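Local coordinates for protein glucose-6-phosphate 1-dehydrogenase (Mycobacterium avium, PDB 4LGV) that probably catalyses the oxidation of glucose 6-phosphate to 6-phosphogluconolactone with NADP+ as the acceptor, the entry step of the pentose phosphate pathway, at residues Ser30-Ile35 / Glu61-Gly66; Thr47-Tyr52 / Thr88-Asp93; Gln198-Leu203 / Asp427-Ala432; Val245-Asp250 / Thr317-Arg322. All blocks are in the same frame, centred on the assembly; numbering follows the deposited sequence.

Interaction 1: Ser30-Ile35 / Glu61-Gly66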
# COMPACT_ATOMS: atom_id res chain seq x y z
N SER A 30 5.61 -46.12 2.02
CA SER A 30 5.55 -47.41 2.66
C SER A 30 5.47 -48.49 1.61
O SER A 30 5.21 -48.19 0.46
CB SER A 30 4.38 -47.43 3.61
OG SER A 30 4.60 -46.46 4.65
N ASP A 31 5.74 -49.74 1.99
CA ASP A 31 5.56 -50.89 1.08
C ASP A 31 4.77 -52.04 1.74
O ASP A 31 4.83 -53.19 1.31
CB ASP A 31 6.91 -51.39 0.57
CG ASP A 31 7.80 -51.93 1.71
OD1 ASP A 31 7.30 -52.16 2.84
OD2 ASP A 31 8.99 -52.12 1.45
N LEU A 32 4.01 -51.71 2.79
CA LEU A 32 3.20 -52.70 3.47
C LEU A 32 2.22 -51.96 4.30
O LEU A 32 2.58 -50.97 4.98
CB LEU A 32 4.06 -53.59 4.37
CG LEU A 32 3.38 -54.63 5.26
CD1 LEU A 32 2.82 -55.75 4.44
CD2 LEU A 32 4.34 -55.24 6.26
N LEU A 33 0.96 -52.39 4.24
CA LEU A 33 -0.09 -51.72 4.99
C LEU A 33 -0.61 -52.69 6.07
O LEU A 33 -1.10 -53.79 5.75
CB LEU A 33 -1.23 -51.29 4.06
CG LEU A 33 -2.46 -50.66 4.73
CD1 LEU A 33 -2.10 -49.41 5.52
CD2 LEU A 33 -3.51 -50.29 3.69
N VAL A 34 -0.58 -52.26 7.31
CA VAL A 34 -1.07 -53.04 8.41
C VAL A 34 -2.20 -52.29 9.09
O VAL A 34 -1.99 -51.19 9.64
CB VAL A 34 0.06 -53.29 9.44
CG1 VAL A 34 -0.45 -54.10 10.57
CG2 VAL A 34 1.26 -53.97 8.77
N ILE A 35 -3.40 -52.89 9.12
CA ILE A 35 -4.59 -52.19 9.63
C ILE A 35 -5.08 -52.81 10.90
O ILE A 35 -5.60 -53.92 10.87
CB ILE A 35 -5.76 -52.25 8.61
CG1 ILE A 35 -5.35 -51.61 7.30
CG2 ILE A 35 -6.99 -51.52 9.14
CD1 ILE A 35 -6.32 -51.80 6.16
N GLU A 61 -0.26 -51.67 -4.56
CA GLU A 61 0.86 -52.45 -5.11
C GLU A 61 1.53 -53.34 -4.07
O GLU A 61 2.52 -53.96 -4.39
CB GLU A 61 1.94 -51.52 -5.71
CG GLU A 61 1.44 -50.56 -6.80
CD GLU A 61 2.32 -49.33 -7.05
OE1 GLU A 61 3.04 -48.83 -6.15
OE2 GLU A 61 2.24 -48.81 -8.18
N HIS A 62 1.00 -53.39 -2.86
CA HIS A 62 1.66 -54.00 -1.73
C HIS A 62 0.67 -54.81 -0.86
O HIS A 62 -0.52 -54.56 -0.87
CB HIS A 62 2.36 -52.91 -0.88
CG HIS A 62 3.46 -52.21 -1.61
ND1 HIS A 62 3.32 -50.93 -2.12
CD2 HIS A 62 4.68 -52.64 -2.01
CE1 HIS A 62 4.43 -50.59 -2.76
NE2 HIS A 62 5.26 -51.61 -2.71
N PRO A 63 1.18 -55.79 -0.11
CA PRO A 63 0.33 -56.55 0.77
C PRO A 63 -0.33 -55.74 1.91
O PRO A 63 0.16 -54.67 2.33
CB PRO A 63 1.27 -57.62 1.33
CG PRO A 63 2.48 -57.62 0.40
CD PRO A 63 2.59 -56.20 -0.02
N ILE A 64 -1.46 -56.25 2.37
CA ILE A 64 -2.25 -55.65 3.41
C ILE A 64 -2.52 -56.69 4.45
O ILE A 64 -3.07 -57.74 4.15
CB ILE A 64 -3.59 -55.14 2.90
CG1 ILE A 64 -3.37 -54.18 1.74
CG2 ILE A 64 -4.32 -54.43 4.04
CD1 ILE A 64 -4.66 -53.77 1.07
N ILE A 65 -2.13 -56.40 5.68
CA ILE A 65 -2.38 -57.31 6.82
C ILE A 65 -3.45 -56.68 7.69
O ILE A 65 -3.23 -55.61 8.24
CB ILE A 65 -1.10 -57.50 7.64
CG1 ILE A 65 -0.01 -58.11 6.77
CG2 ILE A 65 -1.37 -58.38 8.84
CD1 ILE A 65 1.31 -58.22 7.47
N GLY A 66 -4.60 -57.33 7.79
CA GLY A 66 -5.65 -56.94 8.72
C GLY A 66 -5.43 -57.55 10.08
O GLY A 66 -5.10 -58.75 10.19

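Interaction 2: Thr47-Tyr52 / Thr88-Asp93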
# COMPACT_ATOMS: atom_id res chain seq x y z
N THR A 47 -13.29 -48.07 5.12
CA THR A 47 -11.93 -48.52 4.73
C THR A 47 -11.93 -49.55 3.61
O THR A 47 -11.19 -49.43 2.63
CB THR A 47 -11.13 -49.05 5.91
OG1 THR A 47 -11.24 -48.14 7.01
CG2 THR A 47 -9.71 -49.23 5.54
N PHE A 48 -12.78 -50.56 3.73
CA PHE A 48 -12.89 -51.57 2.68
C PHE A 48 -13.23 -50.99 1.30
O PHE A 48 -12.58 -51.31 0.28
CB PHE A 48 -13.89 -52.63 3.04
CG PHE A 48 -13.37 -53.63 4.03
CD1 PHE A 48 -12.21 -54.31 3.79
CD2 PHE A 48 -14.11 -53.94 5.17
CE1 PHE A 48 -11.76 -55.23 4.69
CE2 PHE A 48 -13.65 -54.89 6.08
CZ PHE A 48 -12.47 -55.52 5.83
N ARG A 49 -14.23 -50.12 1.26
CA ARG A 49 -14.56 -49.40 0.02
C ARG A 49 -13.39 -48.59 -0.55
O ARG A 49 -13.11 -48.63 -1.75
CB ARG A 49 -15.74 -48.47 0.29
CG ARG A 49 -16.37 -47.94 -0.98
CD ARG A 49 -17.21 -46.71 -0.70
NE ARG A 49 -17.76 -46.22 -1.93
CZ ARG A 49 -18.70 -45.28 -2.02
NH1 ARG A 49 -19.19 -44.69 -0.93
NH2 ARG A 49 -19.12 -44.92 -3.23
N ALA A 50 -12.68 -47.89 0.32
CA ALA A 50 -11.53 -47.08 -0.10
C ALA A 50 -10.40 -47.95 -0.68
O ALA A 50 -9.88 -47.62 -1.74
CB ALA A 50 -11.02 -46.29 1.06
N LEU A 51 -10.11 -49.10 -0.04
CA LEU A 51 -9.15 -50.00 -0.58
C LEU A 51 -9.58 -50.58 -1.94
O LEU A 51 -8.78 -50.69 -2.90
CB LEU A 51 -8.90 -51.15 0.41
CG LEU A 51 -8.24 -50.74 1.72
CD1 LEU A 51 -8.22 -51.91 2.69
CD2 LEU A 51 -6.85 -50.26 1.47
N TYR A 52 -10.85 -50.94 -2.02
CA TYR A 52 -11.43 -51.44 -3.28
C TYR A 52 -11.24 -50.41 -4.38
O TYR A 52 -10.85 -50.77 -5.53
CB TYR A 52 -12.93 -51.78 -3.08
CG TYR A 52 -13.64 -52.15 -4.34
CD1 TYR A 52 -13.61 -53.46 -4.82
CD2 TYR A 52 -14.33 -51.19 -5.09
CE1 TYR A 52 -14.19 -53.78 -6.04
CE2 TYR A 52 -14.95 -51.51 -6.29
CZ TYR A 52 -14.88 -52.79 -6.75
OH TYR A 52 -15.50 -53.11 -7.93
N THR A 88 -22.21 -50.06 0.59
CA THR A 88 -22.02 -48.62 0.34
C THR A 88 -22.65 -48.12 -0.96
O THR A 88 -22.79 -46.91 -1.15
CB THR A 88 -20.54 -48.24 0.24
OG1 THR A 88 -19.98 -48.79 -0.98
CG2 THR A 88 -19.77 -48.71 1.49
N GLY A 89 -23.03 -49.02 -1.86
CA GLY A 89 -23.58 -48.61 -3.19
C GLY A 89 -22.50 -48.52 -4.28
O GLY A 89 -22.81 -48.28 -5.42
N GLU A 90 -21.25 -48.73 -3.91
CA GLU A 90 -20.15 -48.81 -4.88
C GLU A 90 -20.41 -49.89 -5.95
O GLU A 90 -20.88 -51.00 -5.64
CB GLU A 90 -18.84 -49.15 -4.10
CG GLU A 90 -17.57 -49.11 -4.93
CD GLU A 90 -17.27 -47.72 -5.41
OE1 GLU A 90 -17.27 -46.78 -4.59
OE2 GLU A 90 -17.05 -47.58 -6.61
N THR A 91 -20.16 -49.55 -7.22
CA THR A 91 -20.22 -50.52 -8.31
C THR A 91 -19.21 -51.65 -8.02
O THR A 91 -18.02 -51.40 -7.85
CB THR A 91 -19.88 -49.87 -9.65
OG1 THR A 91 -20.87 -48.88 -9.98
CG2 THR A 91 -19.86 -50.92 -10.79
N PHE A 92 -19.69 -52.88 -7.97
CA PHE A 92 -18.89 -54.05 -7.57
C PHE A 92 -18.43 -54.85 -8.79
O PHE A 92 -19.25 -55.30 -9.62
CB PHE A 92 -19.68 -54.97 -6.63
CG PHE A 92 -18.83 -56.02 -5.98
CD1 PHE A 92 -18.16 -55.74 -4.81
CD2 PHE A 92 -18.67 -57.26 -6.54
CE1 PHE A 92 -17.37 -56.69 -4.21
CE2 PHE A 92 -17.89 -58.24 -5.95
CZ PHE A 92 -17.23 -57.95 -4.79
N ASP A 93 -17.12 -54.98 -8.93
CA ASP A 93 -16.49 -55.77 -10.00
C ASP A 93 -15.66 -56.85 -9.30
O ASP A 93 -14.76 -56.57 -8.54
CB ASP A 93 -15.64 -54.82 -10.84
CG ASP A 93 -14.80 -55.51 -11.88
OD1 ASP A 93 -14.52 -56.73 -11.78
OD2 ASP A 93 -14.45 -54.83 -12.89
O HOH W 1 -16.16 -50.96 -9.60

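Interaction 3: Gln198-Leu203 / Asp427-Ala432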
# COMPACT_ATOMS: atom_id res chain seq x y z
N GLN A 198 -9.81 -30.67 2.20
CA GLN A 198 -9.21 -29.37 2.06
C GLN A 198 -8.38 -29.27 0.79
O GLN A 198 -7.49 -30.08 0.56
CB GLN A 198 -8.35 -29.06 3.27
CG GLN A 198 -9.22 -28.64 4.44
CD GLN A 198 -8.44 -28.13 5.63
OE1 GLN A 198 -7.39 -27.54 5.47
NE2 GLN A 198 -9.00 -28.31 6.84
N PRO A 199 -8.65 -28.24 -0.02
CA PRO A 199 -7.90 -28.01 -1.22
C PRO A 199 -6.64 -27.22 -0.92
O PRO A 199 -6.54 -26.03 -1.29
CB PRO A 199 -8.88 -27.20 -2.08
CG PRO A 199 -9.70 -26.42 -1.12
CD PRO A 199 -9.75 -27.27 0.12
N VAL A 200 -5.70 -27.87 -0.23
CA VAL A 200 -4.50 -27.25 0.32
C VAL A 200 -3.62 -26.62 -0.77
O VAL A 200 -3.25 -25.45 -0.67
CB VAL A 200 -3.70 -28.25 1.18
CG1 VAL A 200 -2.38 -27.66 1.66
CG2 VAL A 200 -4.49 -28.67 2.41
N GLU A 201 -3.31 -27.37 -1.81
CA GLU A 201 -2.43 -26.85 -2.86
C GLU A 201 -3.13 -25.80 -3.67
O GLU A 201 -2.51 -24.78 -4.03
CB GLU A 201 -1.94 -27.94 -3.80
CG GLU A 201 -0.83 -28.80 -3.22
CD GLU A 201 -0.44 -29.97 -4.14
OE1 GLU A 201 -0.74 -29.93 -5.38
OE2 GLU A 201 0.15 -30.93 -3.60
N GLU A 202 -4.42 -26.01 -3.93
CA GLU A 202 -5.16 -25.15 -4.85
C GLU A 202 -5.50 -23.82 -4.24
O GLU A 202 -5.51 -22.81 -4.89
CB GLU A 202 -6.42 -25.86 -5.33
CG GLU A 202 -6.14 -27.21 -6.01
CD GLU A 202 -6.16 -28.43 -5.08
OE1 GLU A 202 -6.09 -28.28 -3.84
OE2 GLU A 202 -6.32 -29.56 -5.57
N LEU A 203 -5.76 -23.80 -2.95
CA LEU A 203 -6.01 -22.54 -2.27
C LEU A 203 -4.72 -21.71 -2.12
O LEU A 203 -4.73 -20.47 -2.21
CB LEU A 203 -6.58 -22.89 -0.92
CG LEU A 203 -7.08 -21.79 -0.04
CD1 LEU A 203 -7.90 -20.79 -0.85
CD2 LEU A 203 -7.95 -22.40 1.02
N ASP A 427 2.96 -38.40 2.30
CA ASP A 427 2.64 -37.01 2.03
C ASP A 427 1.87 -36.44 3.24
O ASP A 427 0.70 -36.79 3.47
CB ASP A 427 1.85 -36.95 0.71
CG ASP A 427 1.38 -35.56 0.34
OD1 ASP A 427 1.77 -34.57 1.00
OD2 ASP A 427 0.56 -35.47 -0.60
N ARG A 428 2.50 -35.54 3.99
CA ARG A 428 1.96 -35.08 5.26
C ARG A 428 1.18 -33.74 5.24
O ARG A 428 0.88 -33.20 6.29
CB ARG A 428 3.09 -34.96 6.28
CG ARG A 428 3.78 -36.30 6.59
CD ARG A 428 5.22 -36.04 7.12
NE ARG A 428 5.15 -35.37 8.42
CZ ARG A 428 6.02 -34.48 8.89
NH1 ARG A 428 7.08 -34.08 8.17
NH2 ARG A 428 5.82 -33.99 10.12
N GLN A 429 0.89 -33.23 4.06
CA GLN A 429 0.23 -31.93 3.96
C GLN A 429 -1.16 -31.88 4.59
O GLN A 429 -1.59 -30.85 5.07
CB GLN A 429 0.22 -31.46 2.49
CG GLN A 429 -1.00 -31.73 1.64
CD GLN A 429 -0.79 -31.39 0.15
OE1 GLN A 429 -0.01 -30.51 -0.19
NE2 GLN A 429 -1.50 -32.10 -0.73
N LEU A 430 -1.84 -33.01 4.57
CA LEU A 430 -3.20 -33.11 5.07
C LEU A 430 -3.30 -33.65 6.49
O LEU A 430 -4.36 -33.95 6.95
CB LEU A 430 -4.01 -34.00 4.15
CG LEU A 430 -4.04 -33.61 2.67
CD1 LEU A 430 -4.67 -34.72 1.87
CD2 LEU A 430 -4.81 -32.29 2.49
N PHE A 431 -2.18 -33.71 7.19
CA PHE A 431 -2.12 -34.23 8.53
C PHE A 431 -1.51 -33.18 9.46
O PHE A 431 -0.37 -32.81 9.34
CB PHE A 431 -1.30 -35.50 8.54
CG PHE A 431 -1.87 -36.61 7.66
CD1 PHE A 431 -2.90 -37.40 8.11
CD2 PHE A 431 -1.38 -36.83 6.39
CE1 PHE A 431 -3.43 -38.38 7.31
CE2 PHE A 431 -1.91 -37.82 5.58
CZ PHE A 431 -2.92 -38.60 6.05
N ALA A 432 -2.32 -32.73 10.41
CA ALA A 432 -1.91 -31.70 11.32
C ALA A 432 -0.70 -32.13 12.14
O ALA A 432 -0.57 -33.28 12.57
CB ALA A 432 -3.10 -31.34 12.22

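Interaction 4: Val245-Asp250 / Thr317-Arg322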
# COMPACT_ATOMS: atom_id res chain seq x y z
N VAL A 245 -18.49 -35.81 22.06
CA VAL A 245 -17.56 -34.99 21.27
C VAL A 245 -18.09 -33.58 21.10
O VAL A 245 -17.55 -32.63 21.69
CB VAL A 245 -17.32 -35.67 19.92
CG1 VAL A 245 -16.49 -34.79 19.02
CG2 VAL A 245 -16.64 -37.03 20.12
N GLY A 246 -19.17 -33.42 20.32
CA GLY A 246 -19.77 -32.11 20.12
C GLY A 246 -19.12 -31.38 18.94
O GLY A 246 -18.01 -31.69 18.56
N ALA A 247 -19.83 -30.39 18.41
CA ALA A 247 -19.42 -29.66 17.21
C ALA A 247 -18.06 -29.00 17.34
O ALA A 247 -17.20 -29.13 16.48
CB ALA A 247 -20.48 -28.64 16.84
N VAL A 248 -17.80 -28.32 18.44
CA VAL A 248 -16.48 -27.70 18.64
C VAL A 248 -15.34 -28.71 18.45
O VAL A 248 -14.41 -28.47 17.64
CB VAL A 248 -16.35 -27.01 20.00
CG1 VAL A 248 -14.94 -26.51 20.24
CG2 VAL A 248 -17.30 -25.85 20.06
N ARG A 249 -15.40 -29.84 19.14
CA ARG A 249 -14.32 -30.83 19.02
C ARG A 249 -14.33 -31.52 17.67
O ARG A 249 -13.29 -31.94 17.17
CB ARG A 249 -14.44 -31.91 20.09
CG ARG A 249 -14.16 -31.42 21.52
CD ARG A 249 -14.20 -32.60 22.47
NE ARG A 249 -14.02 -32.20 23.85
CZ ARG A 249 -15.00 -31.82 24.67
NH1 ARG A 249 -16.27 -31.81 24.26
NH2 ARG A 249 -14.71 -31.46 25.91
N ASP A 250 -15.52 -31.64 17.10
CA ASP A 250 -15.70 -32.41 15.88
C ASP A 250 -15.14 -31.69 14.66
O ASP A 250 -14.46 -32.29 13.88
CB ASP A 250 -17.19 -32.72 15.67
CG ASP A 250 -17.43 -33.67 14.53
OD1 ASP A 250 -16.66 -34.64 14.40
OD2 ASP A 250 -18.41 -33.46 13.78
N THR A 317 -24.68 -29.42 18.84
CA THR A 317 -24.58 -29.83 17.46
C THR A 317 -24.29 -28.63 16.57
O THR A 317 -24.20 -28.78 15.36
CB THR A 317 -25.91 -30.44 16.96
OG1 THR A 317 -26.95 -29.47 17.07
CG2 THR A 317 -26.26 -31.68 17.76
N TYR A 318 -24.21 -27.43 17.16
CA TYR A 318 -23.99 -26.17 16.43
C TYR A 318 -23.17 -25.24 17.29
O TYR A 318 -23.34 -25.24 18.51
CB TYR A 318 -25.31 -25.46 16.14
CG TYR A 318 -25.21 -24.06 15.55
CD1 TYR A 318 -24.91 -22.96 16.35
CD2 TYR A 318 -25.44 -23.83 14.20
CE1 TYR A 318 -24.82 -21.68 15.83
CE2 TYR A 318 -25.35 -22.54 13.66
CZ TYR A 318 -25.03 -21.47 14.48
OH TYR A 318 -24.95 -20.19 14.00
N VAL A 319 -22.25 -24.49 16.67
CA VAL A 319 -21.50 -23.43 17.36
C VAL A 319 -21.32 -22.23 16.48
O VAL A 319 -21.00 -22.37 15.32
CB VAL A 319 -20.03 -23.75 17.64
CG1 VAL A 319 -19.67 -23.41 19.08
CG2 VAL A 319 -19.71 -25.18 17.32
N ALA A 320 -21.38 -21.06 17.08
CA ALA A 320 -21.00 -19.86 16.42
C ALA A 320 -20.10 -19.10 17.38
O ALA A 320 -20.36 -19.08 18.58
CB ALA A 320 -22.19 -19.03 16.08
N LEU A 321 -19.01 -18.53 16.85
CA LEU A 321 -18.00 -17.92 17.70
C LEU A 321 -17.25 -16.78 17.02
O LEU A 321 -17.32 -16.61 15.81
CB LEU A 321 -17.02 -18.97 18.19
CG LEU A 321 -16.14 -19.66 17.14
CD1 LEU A 321 -14.87 -18.85 16.77
CD2 LEU A 321 -15.74 -21.04 17.61
N ARG A 322 -16.57 -15.99 17.82
CA ARG A 322 -15.77 -14.90 17.34
C ARG A 322 -14.33 -15.14 17.75
O ARG A 322 -14.08 -15.44 18.90
CB ARG A 322 -16.25 -13.55 17.92
CG ARG A 322 -15.42 -12.34 17.47
CD ARG A 322 -16.03 -11.06 18.06
NE ARG A 322 -15.34 -9.85 17.59
CZ ARG A 322 -15.87 -8.61 17.55
NH1 ARG A 322 -17.12 -8.36 17.94
NH2 ARG A 322 -15.13 -7.60 17.12

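Interaction 1: Ser30-Ile35 / Glu61-Gly66
L33 and V34 pair in parallel register with I64 and I65, the two short strands running 13° apart. The N of I65 bonds to the O of L33 at 2.8 Å and the N of I35 to the O of I65 at 2.9 Å; the N of L33 bonds to the O of P63. The carbonyl of L33 also receives the CA hydrogen of I64. Side chains alternate between the two faces of the sheet. On one, CD1 of I35 lies 3.9 Å from CG2 of I64, and CD2 of L33 reaches the same methyl more loosely. On the other lies I65, whose CB lies loosely beside CG2 of V34. With CG anti to N (chi1 176°) and a bend at chi2 (70°), CD1 of L32 swings back over the neighbouring chain, 3.9 Å from CB of P63 and near CD1 of I65. Before the strands, H62 lies flat under D31: CA of D31 sits 3.6 Å from the ring centroid in a CH-pi contact, while CB of E61 lies over the rim of the opposite face. The carboxylate of D31 turns away to the backbone N of R129. This is the first beta-alpha-beta unit of a Rossmann-like domain, with helix 41-56 as the crossover. Strand 130-134 flanks strand 32-36, strand 104-108 flanks strand 64-68, and F424 of helix 413-424 touches S30 and L33.

Interaction 2: Thr47-Tyr52 / Thr88-Asp93
OE1 of E90 is gripped by two nitrogens of R49, NE at 2.8 Å and NH2 at 3.0 Å, a side-on salt bridge that converges on one oxygen. That oxygen lies in the guanidinium plane, whereas the carboxylate is turned 54° from it; NE meets the anti lone pair of OE1, and NH2 comes in from above the carboxylate plane. R49 gets there with an almost fully extended chain. R53 adds a further salt bridge to OE1 and R56 takes OE2, so three arginines gather about this buried carboxylate and would probably favour its ionised form. Above one face of the guanidinium sits OG1 of T88, 3.5 Å from CD of R49. The same OG1 accepts from the N of E90 and is also hydrogen-bonded to the O of I85; the former bond makes an ST turn that spans G89, the first residue past helix 74-87, which has positive phi. The contact thus fastens helix 41-56, the first crossover helix of the Rossmann-like domain, to the link between helices 74-87 and 94-103. Y52, with CG swung opposite its backbone N (chi1 174°), points its ring at this link. CE2 passes 3.8 Å from CG of E90, and OH accepts from the N of D93 at 2.7 Å. One water lies 2.6 Å from the O of T91, to which it donates, and also bonds to OH of Y52. The rings of Y52 and F92 are nearly parallel, 7° apart, but barely overlap. D93 is the N-cap of helix 94-103, its OD1 making weak bonds to the N atoms of A95 and V96.

Interaction 3: Gln198-Leu203 / Asp427-Ala432
A chi1 of 95°, off the staggered positions, sends the chain of Q429 toward helix 200-209, while V200, with CG1 opposite its backbone N (chi1 175°), has CG2 beside that N and facing L430. CD2 of L430 meets this methyl, CG2 of V200, at 3.6 Å as the side chains slide past one another in opposite directions. CD2 of L430 also lies 4.0 Å from the carbonyl O of Q198. The second point of contact is Q429. Its chain runs straight beyond CG to the first turn of the helix, where OE1 comes within 4.1 Å of CG1 of V200. E201 lays its extended chain across that of Q429 at about a right angle, the carboxylate and amide planes 69° apart. OE2 of E201 and OE1 of Q429, two acceptors as modelled, lie 3.4 Å apart; the contact is mainly packing. Q429 and L430 are the two central residues of a type I turn from R428 to F431, and OD1 of D427 accepts a weak bond from the N of Q429 at 3.5 Å. P199 centres an inverse gamma turn at the N-cap position of helix 200-209. This small contact joins the start of that helix, which follows the last strand of the parallel sheet, to the link between helices 413-424 and 434-449. Q198 bonds through NE2 to H255 of helix 246-264 and through its carbonyl to R418 of helix 413-424, while L430 and F431 rest on L419 of the latter. E201 faces Q391 of the second subunit, to which OE1 makes a weak hydrogen bond.

Interaction 4: Val245-Asp250 / Thr317-Arg322
V319 points its CB from strand 318-323 toward the start of helix 246-264, and its two methyls divide the work there. CG1 meets CG2 of V248 at 3.5 Å. CG2 is wedged between two residues, 3.6 Å from CB of A247 and 3.7 Å from CG2 of V248. The chi1 of V319, -133°, lies away from the staggered positions, and the V248 and V319 side chains cross at about a right angle. CB of A247 also lies over the backbone just before the strand, 3.8 Å from atom C of T317. The helix thus rests its first turn on one face of the large mixed beta sheet of the C-terminal domain, its axis at 72° to the strand. T317 and Y318 both pair with G298 in a classic beta bulge at the strand's start. The ring of Y318 lies on the other face of the sheet, against A467 of helix 466-470. OG1 of T317 bonds to OH of Y457 and to the N of Y300.

From the N terminus, strand 32-36 leads through helix 41-56 to strand 64-68, where interaction 1 closes its loop. Interaction 2 starts on the helix inside that loop and closes beyond it, so the two cross; they also touch, L51 packing on L33, I35 and I64. Together they tie sheet, crossover helix and following helices of the Rossmann-like domain. Interaction 3 opens after the last strand of the parallel sheet and closes more than 220 residues later, joining the end of the nucleotide-binding part to the loop before helix 434-449. Interaction 4 lies wholly within this span, about 23 Å away between centres, and holds helix 246-264 to the mixed sheet of the C-terminal domain.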